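Local coordinates for protein glucose-6-phosphate 1-dehydrogenase (Kluyveromyces lactis, PDB 7E6I) that probably catalyses the NADP+-dependent oxidation of glucose 6-phosphate to 6-phosphogluconolactone, the rate-limiting first step of the oxidative pentose phosphate pathway, at residues 157-162 / 435-440; 244-249 / 335-340; 278-283 / 441-446; 316-321 / 469-474. All coordinates share one frame; numbering follows the deposited sequence.

Contact 1: residues 157-162 / 435-440; sequences HDLQSA and ELDVSW
Trp440 lays one face of its indole over the backbone that leads into helix 159-169. The six-membered ring takes most of this overlap: CE3 rests 3.6 Å from Asp158 CA, and CH2 lies 3.5 Å from His157 C. The ring reaches across because CG stands anti to the carbonyl carbon (chi1 -83°). On its pyrrole side CD1 meets the methyl of Ala162 at 3.4 Å, a place where a small residue lets helix and indole come close. Leu159 fills the flank, its CD1 4.0 Å from Trp440 CB and 3.5 Å from Asp437 OD1; the carboxylate's main partner is Lys441, through OD2. Asp158 suits the N-cap, since its OD1 accepts from Ser161 N (3.0 Å) nearly along the C-O axis and from Ser161 OG above the carboxylate plane. Without the indole, as with an alanine here, the backbone of His157 and Asp158 would probably lose the surface it rests on, and Ala162 an apolar partner. The contact joins the start of helix 159-169, in the NAD-binding domain, to helix 433-451 of the C-terminal domain, whose other neighbours include helices 236-254 and 263-276.

Contact 2: residues 244-249 / 335-340; sequences NHLLQV and MRAGKA. With BG6 (6-O-phosphono-beta-D-glucopyranose), chain B.
Leu246 points from helix 244-249 toward strand 335-338, and its CB and CD1 both find partners there. CB lies 3.9 Å from Met335 SD and about as far from Met335 CE. A chi1 of -65° sets CG beside the backbone N, directing the branch along the strand. At the tip, CD1 reaches the methyl of Ala337 at 4.0 Å and is equally near Arg336 O. Met335 wraps round the base of the leucine because its chain bends at the last torsion (chi3 7°), bringing the methyl back to Leu246 while SD sits 3.8 Å from Leu246 C. An unbranched, flexible thioether can bend to lie along the base of Leu246, and the small Ala337 admits the leucine tip. Val217 and Phe219 of strand 212-220 add further apolar cover to Leu246.

Beyond this apolar layer both segments reach the substrate. His245 NE2 and the anomeric hydroxyl O1 of the sugar share a nearly straight hydrogen bond of 2.8 Å at the ring edge, while Asn244 OD1 lies over one ring face. His245 ND1 bonds to Asp182, which fixes the rotation of the imidazole. Lys339, its chain bent at three torsions, donates from NZ to O3 at 2.9 Å and also forms a salt bridge with Glu221. The substrate is thus gripped at both O1 and O3. Placing His245 NE2 on O1 is consistent with its role as proton acceptor, inferred from relatives, in oxidation at C1 to the lactone.

Contact 3: residues 278-283 / 441-446; sequences SPIDHD and KLFTPL
Apolar contacts centre on Ile280, which reaches from the loop 278-283 onto helix 441-446. Its CG1 meets Leu442 CD1 at 3.9 Å, the two side chains crossing at about a right angle, while CD1 lies over one face of the Phe443 ring and 4.3 Å from Leu446 CB. A branched aliphatic suits this groove: with chi1 at -57°, CG1 carries CD1 in among all three.

The loop joins helix 263-276 to strand 285-291, and near its end Asp281 closes an Asx turn: its OD1 accepts from Asp283 N at 3.0 Å, above the carboxylate plane.

Polar linkage comes through one water, which accepts from Ile280 N and donates to Leu442 O, each at 2.9 Å. The helix kinks here: Pro445 has no N-H and Leu446 N makes no bond to the turn before, so the water supplies a donor to Leu442 O.

His282 brings its imidazole to the helix. A flat ring can set its edge on Pro445, NE2 3.8 Å from Pro445 CB, and slide past Leu446 while stacking on Tyr449, further along helix 433-451. A glycine in place of His282 would probably uncover the proline and leave Tyr449 without the ring stacked on it.

Contact 4: residues 316-321 / 469-474; sequences FAAIGF and DGLVEF
The large mixed beta-sheet of the C-terminal domain is covered here by a short helix near the chain's end, with strand 316-321 meeting helix 471-474. Two residues about one helical turn apart, Leu471 and Phe474, do the covering. Leu471 sets CG 4.0 Å from Phe316 CZ, its side chain crossing the phenylalanine at about a right angle, and lowers CD2 to 4.1 Å from the methyl of Ala318. Phe474 comes in with the rim of its ring: CE2 lies 3.9 Å from Ala318 CB, and CZ is 3.9 Å from Gly320 N, which sits in the ring plane. CG anti to the backbone N (chi1 -170°) carries the ring out to the strand. Phe316, Ala318 and Gly320 suit this face, a large side chain giving way to a methyl and then to bare backbone, which the edge of the Phe474 ring can approach. Gly470 takes the N-cap; at its phi of 96° a CB would be jammed against Asp469 O, so a residue without a side chain fits. The result is a sheet with helices on both faces: helix 471-476 on the side of Phe316 and Ala318, helix 236-254 against Ala317 and Ile319 on the other.

How the contacts relate
Contacts 2 and 4 are buried, whereas contacts 1 and 3 are only partly so. Contacts 1 and 3 share helix 433-451 and meet where Thr444 OG1 bonds to Leu159 N; one spans two domains through indole and backbone, while the other sets a loop against the helix through aliphatic packing and a water. Contacts 2 and 4 use neighbouring antiparallel strands, 333-338 and 316-321, joined by backbone bonds such as Met335 O to Ile319 N. Contact 2 alone touches the substrate, adding polar groups to its apolar layer; in contact 4 the side chains that meet are all apolar. Phe443 of contact 3 packs on Leu247 and Met335 of contact 2 and on Phe321 of contact 4's strand.

Contact 1: residues 157-162 / 435-440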
# COMPACT_ATOMS: atom_id res chain seq x y z
N HIS A 157 13.15 -6.64 -6.54
CA HIS A 157 13.90 -5.99 -5.48
C HIS A 157 14.81 -4.90 -6.02
O HIS A 157 15.52 -4.25 -5.24
CB HIS A 157 14.72 -7.02 -4.71
CG HIS A 157 15.48 -7.96 -5.59
ND1 HIS A 157 16.77 -7.72 -5.99
CD2 HIS A 157 15.11 -9.12 -6.18
CE1 HIS A 157 17.18 -8.70 -6.78
NE2 HIS A 157 16.19 -9.56 -6.91
N ASP A 158 14.84 -4.70 -7.34
CA ASP A 158 15.55 -3.62 -8.00
C ASP A 158 15.05 -3.59 -9.44
O ASP A 158 14.22 -4.41 -9.84
CB ASP A 158 17.08 -3.79 -7.93
CG ASP A 158 17.55 -5.16 -8.41
OD1 ASP A 158 16.84 -5.83 -9.21
OD2 ASP A 158 18.65 -5.58 -7.98
N LEU A 159 15.56 -2.63 -10.22
CA LEU A 159 15.10 -2.47 -11.59
C LEU A 159 15.24 -3.77 -12.38
O LEU A 159 14.31 -4.20 -13.07
CB LEU A 159 15.86 -1.34 -12.28
CG LEU A 159 15.48 -1.13 -13.74
CD1 LEU A 159 14.00 -0.82 -13.88
CD2 LEU A 159 16.30 0.01 -14.35
N GLN A 160 16.40 -4.43 -12.26
CA GLN A 160 16.69 -5.58 -13.12
C GLN A 160 15.75 -6.74 -12.84
O GLN A 160 15.19 -7.33 -13.77
CB GLN A 160 18.15 -6.01 -12.95
CG GLN A 160 18.70 -6.68 -14.20
CD GLN A 160 19.89 -7.58 -13.91
OE1 GLN A 160 21.03 -7.11 -13.80
NE2 GLN A 160 19.64 -8.89 -13.80
N SER A 161 15.58 -7.10 -11.57
CA SER A 161 14.69 -8.20 -11.24
C SER A 161 13.25 -7.88 -11.61
O SER A 161 12.54 -8.73 -12.17
CB SER A 161 14.84 -8.58 -9.76
OG SER A 161 14.71 -7.46 -8.88
N ALA A 162 12.79 -6.64 -11.36
CA ALA A 162 11.42 -6.29 -11.73
C ALA A 162 11.21 -6.36 -13.24
O ALA A 162 10.19 -6.89 -13.70
CB ALA A 162 11.06 -4.90 -11.21
N GLU A 435 4.30 2.28 -14.20
CA GLU A 435 4.42 2.78 -12.84
C GLU A 435 5.49 2.02 -12.06
O GLU A 435 6.34 2.61 -11.38
CB GLU A 435 3.05 2.64 -12.16
CG GLU A 435 2.88 3.32 -10.84
CD GLU A 435 1.47 3.12 -10.28
OE1 GLU A 435 0.63 2.46 -10.95
OE2 GLU A 435 1.18 3.63 -9.17
N LEU A 436 5.45 0.69 -12.15
CA LEU A 436 6.48 -0.13 -11.53
C LEU A 436 7.86 0.20 -12.09
O LEU A 436 8.83 0.40 -11.34
CB LEU A 436 6.14 -1.61 -11.77
CG LEU A 436 6.47 -2.69 -10.76
CD1 LEU A 436 6.49 -2.14 -9.35
CD2 LEU A 436 5.42 -3.78 -10.91
N ASP A 437 7.96 0.26 -13.41
CA ASP A 437 9.25 0.47 -14.04
C ASP A 437 9.87 1.78 -13.59
O ASP A 437 11.05 1.82 -13.20
CB ASP A 437 9.11 0.42 -15.56
CG ASP A 437 10.43 0.61 -16.26
OD1 ASP A 437 11.35 -0.21 -16.05
OD2 ASP A 437 10.55 1.58 -17.02
N VAL A 438 9.09 2.87 -13.61
CA VAL A 438 9.64 4.17 -13.25
C VAL A 438 9.99 4.23 -11.77
O VAL A 438 10.99 4.84 -11.37
CB VAL A 438 8.66 5.29 -13.64
CG1 VAL A 438 9.24 6.64 -13.25
CG2 VAL A 438 8.38 5.24 -15.11
N SER A 439 9.18 3.59 -10.92
CA SER A 439 9.49 3.65 -9.50
C SER A 439 10.79 2.91 -9.20
O SER A 439 11.56 3.35 -8.35
CB SER A 439 8.32 3.09 -8.69
OG SER A 439 8.38 1.67 -8.61
N TRP A 440 11.08 1.83 -9.93
CA TRP A 440 12.35 1.13 -9.74
C TRP A 440 13.51 1.89 -10.37
O TRP A 440 14.61 1.88 -9.80
CB TRP A 440 12.27 -0.30 -10.28
CG TRP A 440 11.64 -1.26 -9.28
CD1 TRP A 440 10.51 -2.02 -9.47
CD2 TRP A 440 12.09 -1.54 -7.95
NE1 TRP A 440 10.24 -2.75 -8.33
CE2 TRP A 440 11.19 -2.47 -7.39
CE3 TRP A 440 13.17 -1.08 -7.18
CZ2 TRP A 440 11.33 -2.95 -6.09
CZ3 TRP A 440 13.31 -1.56 -5.89
CH2 TRP A 440 12.39 -2.49 -5.36

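Contact 2: residues 244-249 / 335-340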
# COMPACT_ATOMS: atom_id res chain seq x y z
N ASN A 244 7.44 1.53 -2.27
CA ASN A 244 6.09 1.17 -2.69
C ASN A 244 5.04 2.00 -1.96
O ASN A 244 4.56 2.99 -2.52
CB ASN A 244 5.84 -0.33 -2.47
CG ASN A 244 6.58 -0.87 -1.28
OD1 ASN A 244 6.11 -0.78 -0.15
ND2 ASN A 244 7.74 -1.45 -1.52
N HIS A 245 4.66 1.63 -0.73
CA HIS A 245 3.57 2.30 -0.03
C HIS A 245 3.73 3.81 -0.01
O HIS A 245 2.86 4.56 -0.48
CB HIS A 245 3.46 1.79 1.41
CG HIS A 245 3.30 0.30 1.51
ND1 HIS A 245 2.57 -0.43 0.59
CD2 HIS A 245 3.80 -0.59 2.39
CE1 HIS A 245 2.60 -1.70 0.93
NE2 HIS A 245 3.35 -1.83 2.02
N LEU A 246 4.85 4.29 0.56
CA LEU A 246 5.00 5.73 0.73
C LEU A 246 5.09 6.45 -0.62
O LEU A 246 4.54 7.55 -0.78
CB LEU A 246 6.23 6.02 1.60
CG LEU A 246 6.17 5.52 3.06
CD1 LEU A 246 7.08 6.34 3.97
CD2 LEU A 246 4.72 5.55 3.59
N LEU A 247 5.78 5.85 -1.59
CA LEU A 247 5.84 6.46 -2.91
C LEU A 247 4.46 6.56 -3.54
O LEU A 247 4.12 7.57 -4.17
CB LEU A 247 6.78 5.68 -3.83
CG LEU A 247 7.01 6.32 -5.20
CD1 LEU A 247 7.50 7.77 -5.03
CD2 LEU A 247 8.00 5.51 -6.04
N GLN A 248 3.63 5.54 -3.34
CA GLN A 248 2.25 5.58 -3.84
C GLN A 248 1.51 6.79 -3.28
O GLN A 248 0.94 7.58 -4.04
CB GLN A 248 1.52 4.30 -3.46
CG GLN A 248 1.80 3.11 -4.36
CD GLN A 248 1.34 3.34 -5.80
OE1 GLN A 248 0.53 4.22 -6.07
NE2 GLN A 248 1.85 2.54 -6.72
N VAL A 249 1.52 6.95 -1.96
CA VAL A 249 0.88 8.10 -1.32
C VAL A 249 1.39 9.40 -1.93
O VAL A 249 0.61 10.29 -2.28
CB VAL A 249 1.13 8.07 0.20
CG1 VAL A 249 0.71 9.40 0.83
CG2 VAL A 249 0.40 6.89 0.82
N MET A 335 10.41 11.89 2.37
CA MET A 335 9.78 10.66 2.82
C MET A 335 10.65 10.10 3.93
O MET A 335 11.87 10.02 3.78
CB MET A 335 9.65 9.65 1.69
CG MET A 335 8.43 9.85 0.79
SD MET A 335 8.29 8.56 -0.48
CE MET A 335 9.59 7.46 0.05
N ARG A 336 10.03 9.71 5.04
CA ARG A 336 10.80 9.18 6.15
C ARG A 336 10.04 8.02 6.78
O ARG A 336 8.83 8.12 7.04
CB ARG A 336 11.12 10.27 7.18
CG ARG A 336 9.94 11.01 7.82
CD ARG A 336 10.49 12.21 8.61
NE ARG A 336 9.50 13.21 9.04
CZ ARG A 336 8.86 13.16 10.20
NH1 ARG A 336 9.08 12.15 11.03
NH2 ARG A 336 7.99 14.11 10.55
N ALA A 337 10.74 6.91 6.99
CA ALA A 337 10.15 5.68 7.49
C ALA A 337 11.11 5.03 8.49
O ALA A 337 12.32 5.00 8.25
CB ALA A 337 9.85 4.70 6.36
N GLY A 338 10.56 4.51 9.59
CA GLY A 338 11.38 3.83 10.58
C GLY A 338 10.61 2.77 11.33
O GLY A 338 9.40 2.89 11.57
N LYS A 339 11.32 1.71 11.70
CA LYS A 339 10.86 0.72 12.65
C LYS A 339 11.52 1.00 14.00
O LYS A 339 12.55 1.68 14.08
CB LYS A 339 11.19 -0.69 12.17
CG LYS A 339 10.07 -1.35 11.35
CD LYS A 339 10.58 -2.05 10.09
CE LYS A 339 9.82 -3.33 9.77
NZ LYS A 339 8.36 -3.15 9.55
N ALA A 340 10.90 0.49 15.06
CA ALA A 340 11.45 0.57 16.42
C ALA A 340 11.57 2.02 16.89
O ALA A 340 12.56 2.40 17.53
CB ALA A 340 12.80 -0.16 16.53
C1 BG6 B . 4.43 -4.33 4.61
C2 BG6 B . 5.85 -4.27 5.16
O1 BG6 B . 4.36 -4.11 3.25
O5 BG6 B . 3.61 -3.25 5.26
C3 BG6 B . 5.86 -4.39 6.65
O2 BG6 B . 6.67 -5.30 4.59
C4 BG6 B . 5.06 -3.31 7.28
O3 BG6 B . 7.22 -4.28 7.15
C5 BG6 B . 3.63 -3.31 6.74
O4 BG6 B . 5.07 -3.50 8.70
C6 BG6 B . 2.81 -2.13 7.20
O6 BG6 B . 1.53 -2.24 6.62
P BG6 B . 0.23 -1.67 7.49
O1P BG6 B . 0.66 -0.25 7.80
O2P BG6 B . 0.05 -2.52 8.72
O3P BG6 B . -1.08 -1.70 6.70

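Contact 3: residues 278-283 / 441-446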
# COMPACT_ATOMS: atom_id res chain seq x y z
N SER A 278 13.26 14.26 -9.98
CA SER A 278 14.68 14.29 -10.24
C SER A 278 15.31 13.03 -9.65
O SER A 278 14.71 12.38 -8.80
CB SER A 278 15.30 15.53 -9.62
OG SER A 278 14.92 16.68 -10.38
N PRO A 279 16.51 12.64 -10.10
CA PRO A 279 17.19 11.52 -9.45
C PRO A 279 17.47 11.84 -7.99
O PRO A 279 17.76 12.99 -7.63
CB PRO A 279 18.49 11.37 -10.24
CG PRO A 279 18.25 12.06 -11.54
CD PRO A 279 17.27 13.16 -11.25
N ILE A 280 17.39 10.81 -7.14
CA ILE A 280 17.68 11.00 -5.73
C ILE A 280 19.14 11.40 -5.55
O ILE A 280 20.05 10.75 -6.08
CB ILE A 280 17.36 9.72 -4.95
CG1 ILE A 280 15.89 9.33 -5.17
CG2 ILE A 280 17.72 9.88 -3.48
CD1 ILE A 280 15.56 7.95 -4.72
N ASP A 281 19.36 12.48 -4.82
CA ASP A 281 20.69 12.86 -4.37
C ASP A 281 21.10 11.91 -3.24
O ASP A 281 20.48 11.91 -2.17
CB ASP A 281 20.65 14.32 -3.93
CG ASP A 281 21.94 14.80 -3.30
OD1 ASP A 281 22.97 14.09 -3.36
OD2 ASP A 281 21.93 15.94 -2.77
N HIS A 282 22.13 11.08 -3.48
CA HIS A 282 22.54 10.09 -2.48
C HIS A 282 23.11 10.70 -1.21
O HIS A 282 23.27 9.98 -0.21
CB HIS A 282 23.55 9.11 -3.07
CG HIS A 282 23.05 8.37 -4.27
ND1 HIS A 282 23.88 7.65 -5.10
CD2 HIS A 282 21.81 8.26 -4.79
CE1 HIS A 282 23.16 7.12 -6.08
NE2 HIS A 282 21.90 7.46 -5.91
N ASP A 283 23.43 11.99 -1.23
CA ASP A 283 23.84 12.68 -0.02
C ASP A 283 22.67 13.25 0.77
O ASP A 283 22.80 13.46 1.97
CB ASP A 283 24.80 13.83 -0.35
CG ASP A 283 26.22 13.35 -0.57
OD1 ASP A 283 26.76 12.61 0.30
OD2 ASP A 283 26.81 13.71 -1.62
N LYS A 441 13.30 2.59 -11.49
CA LYS A 441 14.37 3.41 -12.05
C LYS A 441 14.78 4.51 -11.08
O LYS A 441 15.95 4.92 -11.05
CB LYS A 441 13.93 4.04 -13.38
CG LYS A 441 14.10 3.13 -14.59
CD LYS A 441 13.20 3.57 -15.76
CE LYS A 441 13.72 2.96 -17.07
NZ LYS A 441 12.74 2.12 -17.83
N LEU A 442 13.84 4.98 -10.25
CA LEU A 442 14.10 6.04 -9.30
C LEU A 442 14.90 5.55 -8.10
O LEU A 442 15.86 6.20 -7.68
CB LEU A 442 12.77 6.66 -8.85
CG LEU A 442 12.85 7.76 -7.80
CD1 LEU A 442 13.69 8.92 -8.33
CD2 LEU A 442 11.47 8.25 -7.37
N PHE A 443 14.53 4.39 -7.54
CA PHE A 443 15.11 3.94 -6.29
C PHE A 443 16.33 3.04 -6.46
O PHE A 443 17.12 2.91 -5.51
CB PHE A 443 14.07 3.18 -5.47
CG PHE A 443 13.22 4.05 -4.65
CD1 PHE A 443 12.12 4.69 -5.20
CD2 PHE A 443 13.52 4.27 -3.32
CE1 PHE A 443 11.32 5.53 -4.41
CE2 PHE A 443 12.73 5.11 -2.54
CZ PHE A 443 11.65 5.74 -3.08
N THR A 444 16.49 2.40 -7.61
CA THR A 444 17.60 1.46 -7.74
C THR A 444 18.95 2.12 -7.53
O THR A 444 19.77 1.57 -6.77
CB THR A 444 17.52 0.75 -9.10
OG1 THR A 444 16.45 -0.20 -9.06
CG2 THR A 444 18.83 0.05 -9.39
N PRO A 445 19.26 3.28 -8.11
CA PRO A 445 20.58 3.88 -7.84
C PRO A 445 20.83 4.13 -6.36
O PRO A 445 21.93 3.86 -5.87
CB PRO A 445 20.55 5.18 -8.65
CG PRO A 445 19.54 4.94 -9.72
CD PRO A 445 18.48 4.12 -9.04
N LEU A 446 19.84 4.64 -5.62
CA LEU A 446 20.04 4.79 -4.18
C LEU A 446 20.32 3.45 -3.53
O LEU A 446 21.22 3.32 -2.70
CB LEU A 446 18.83 5.46 -3.54
CG LEU A 446 18.90 5.48 -2.00
CD1 LEU A 446 20.11 6.28 -1.53
CD2 LEU A 446 17.63 6.06 -1.39
O HOH W 1 17.25 8.44 -8.80

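Contact 4: residues 316-321 / 469-474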
# COMPACT_ATOMS: atom_id res chain seq x y z
N PHE A 316 15.78 2.72 9.49
CA PHE A 316 15.18 4.04 9.42
C PHE A 316 15.83 4.78 8.27
O PHE A 316 17.06 4.81 8.20
CB PHE A 316 15.36 4.85 10.71
CG PHE A 316 14.89 6.27 10.60
CD1 PHE A 316 15.66 7.23 9.95
CD2 PHE A 316 13.68 6.65 11.13
CE1 PHE A 316 15.21 8.51 9.82
CE2 PHE A 316 13.24 7.93 11.00
CZ PHE A 316 14.01 8.87 10.34
N ALA A 317 15.03 5.44 7.44
CA ALA A 317 15.55 6.28 6.38
C ALA A 317 14.69 7.52 6.20
O ALA A 317 13.46 7.44 6.20
CB ALA A 317 15.63 5.53 5.04
N ALA A 318 15.35 8.66 6.02
CA ALA A 318 14.71 9.89 5.55
C ALA A 318 15.38 10.26 4.24
O ALA A 318 16.61 10.23 4.16
CB ALA A 318 14.82 11.01 6.58
N ILE A 319 14.58 10.54 3.21
CA ILE A 319 15.10 10.80 1.87
C ILE A 319 14.47 12.07 1.33
O ILE A 319 13.25 12.25 1.42
CB ILE A 319 14.82 9.63 0.90
CG1 ILE A 319 15.36 8.30 1.45
CG2 ILE A 319 15.40 9.94 -0.47
CD1 ILE A 319 14.79 7.07 0.70
N GLY A 320 15.29 12.94 0.74
CA GLY A 320 14.79 14.14 0.11
C GLY A 320 14.49 13.87 -1.36
O GLY A 320 15.21 13.13 -2.03
N PHE A 321 13.42 14.48 -1.84
CA PHE A 321 13.00 14.33 -3.22
C PHE A 321 12.74 15.69 -3.83
O PHE A 321 12.39 16.65 -3.13
CB PHE A 321 11.72 13.49 -3.33
CG PHE A 321 11.92 12.04 -3.00
CD1 PHE A 321 12.23 11.13 -3.99
CD2 PHE A 321 11.79 11.59 -1.69
CE1 PHE A 321 12.41 9.80 -3.70
CE2 PHE A 321 11.97 10.25 -1.39
CZ PHE A 321 12.28 9.35 -2.40
N ASP A 469 19.24 10.81 15.55
CA ASP A 469 19.92 12.10 15.55
C ASP A 469 20.00 12.64 14.14
O ASP A 469 20.24 11.90 13.18
CB ASP A 469 21.34 11.98 16.14
CG ASP A 469 21.34 11.62 17.63
OD1 ASP A 469 22.42 11.27 18.17
OD2 ASP A 469 20.25 11.68 18.26
N GLY A 470 19.81 13.95 14.01
CA GLY A 470 19.92 14.63 12.74
C GLY A 470 18.61 14.83 12.00
O GLY A 470 18.60 15.57 11.01
N LEU A 471 17.52 14.22 12.47
CA LEU A 471 16.25 14.27 11.74
C LEU A 471 15.66 15.67 11.74
O LEU A 471 15.35 16.23 10.68
CB LEU A 471 15.25 13.27 12.35
CG LEU A 471 14.10 12.74 11.48
CD1 LEU A 471 12.79 13.20 12.04
CD2 LEU A 471 14.22 13.12 9.99
N VAL A 472 15.50 16.25 12.93
CA VAL A 472 14.90 17.59 13.06
C VAL A 472 15.68 18.60 12.23
O VAL A 472 15.10 19.49 11.58
CB VAL A 472 14.83 17.98 14.54
CG1 VAL A 472 14.82 19.47 14.70
CG2 VAL A 472 13.59 17.40 15.16
N GLU A 473 17.01 18.47 12.21
CA GLU A 473 17.87 19.29 11.35
C GLU A 473 17.61 19.00 9.88
O GLU A 473 17.53 19.93 9.06
CB GLU A 473 19.34 19.01 11.70
CG GLU A 473 20.24 20.19 12.01
CD GLU A 473 21.57 19.75 12.70
OE1 GLU A 473 21.65 19.74 13.96
OE2 GLU A 473 22.55 19.40 11.98
N PHE A 474 17.51 17.72 9.53
CA PHE A 474 17.19 17.33 8.15
C PHE A 474 15.88 17.97 7.69
O PHE A 474 15.79 18.48 6.57
CB PHE A 474 17.13 15.80 8.07
CG PHE A 474 17.04 15.24 6.67
CD1 PHE A 474 18.18 14.96 5.93
CD2 PHE A 474 15.80 14.93 6.10
CE1 PHE A 474 18.10 14.43 4.64
CE2 PHE A 474 15.71 14.39 4.82
CZ PHE A 474 16.86 14.14 4.09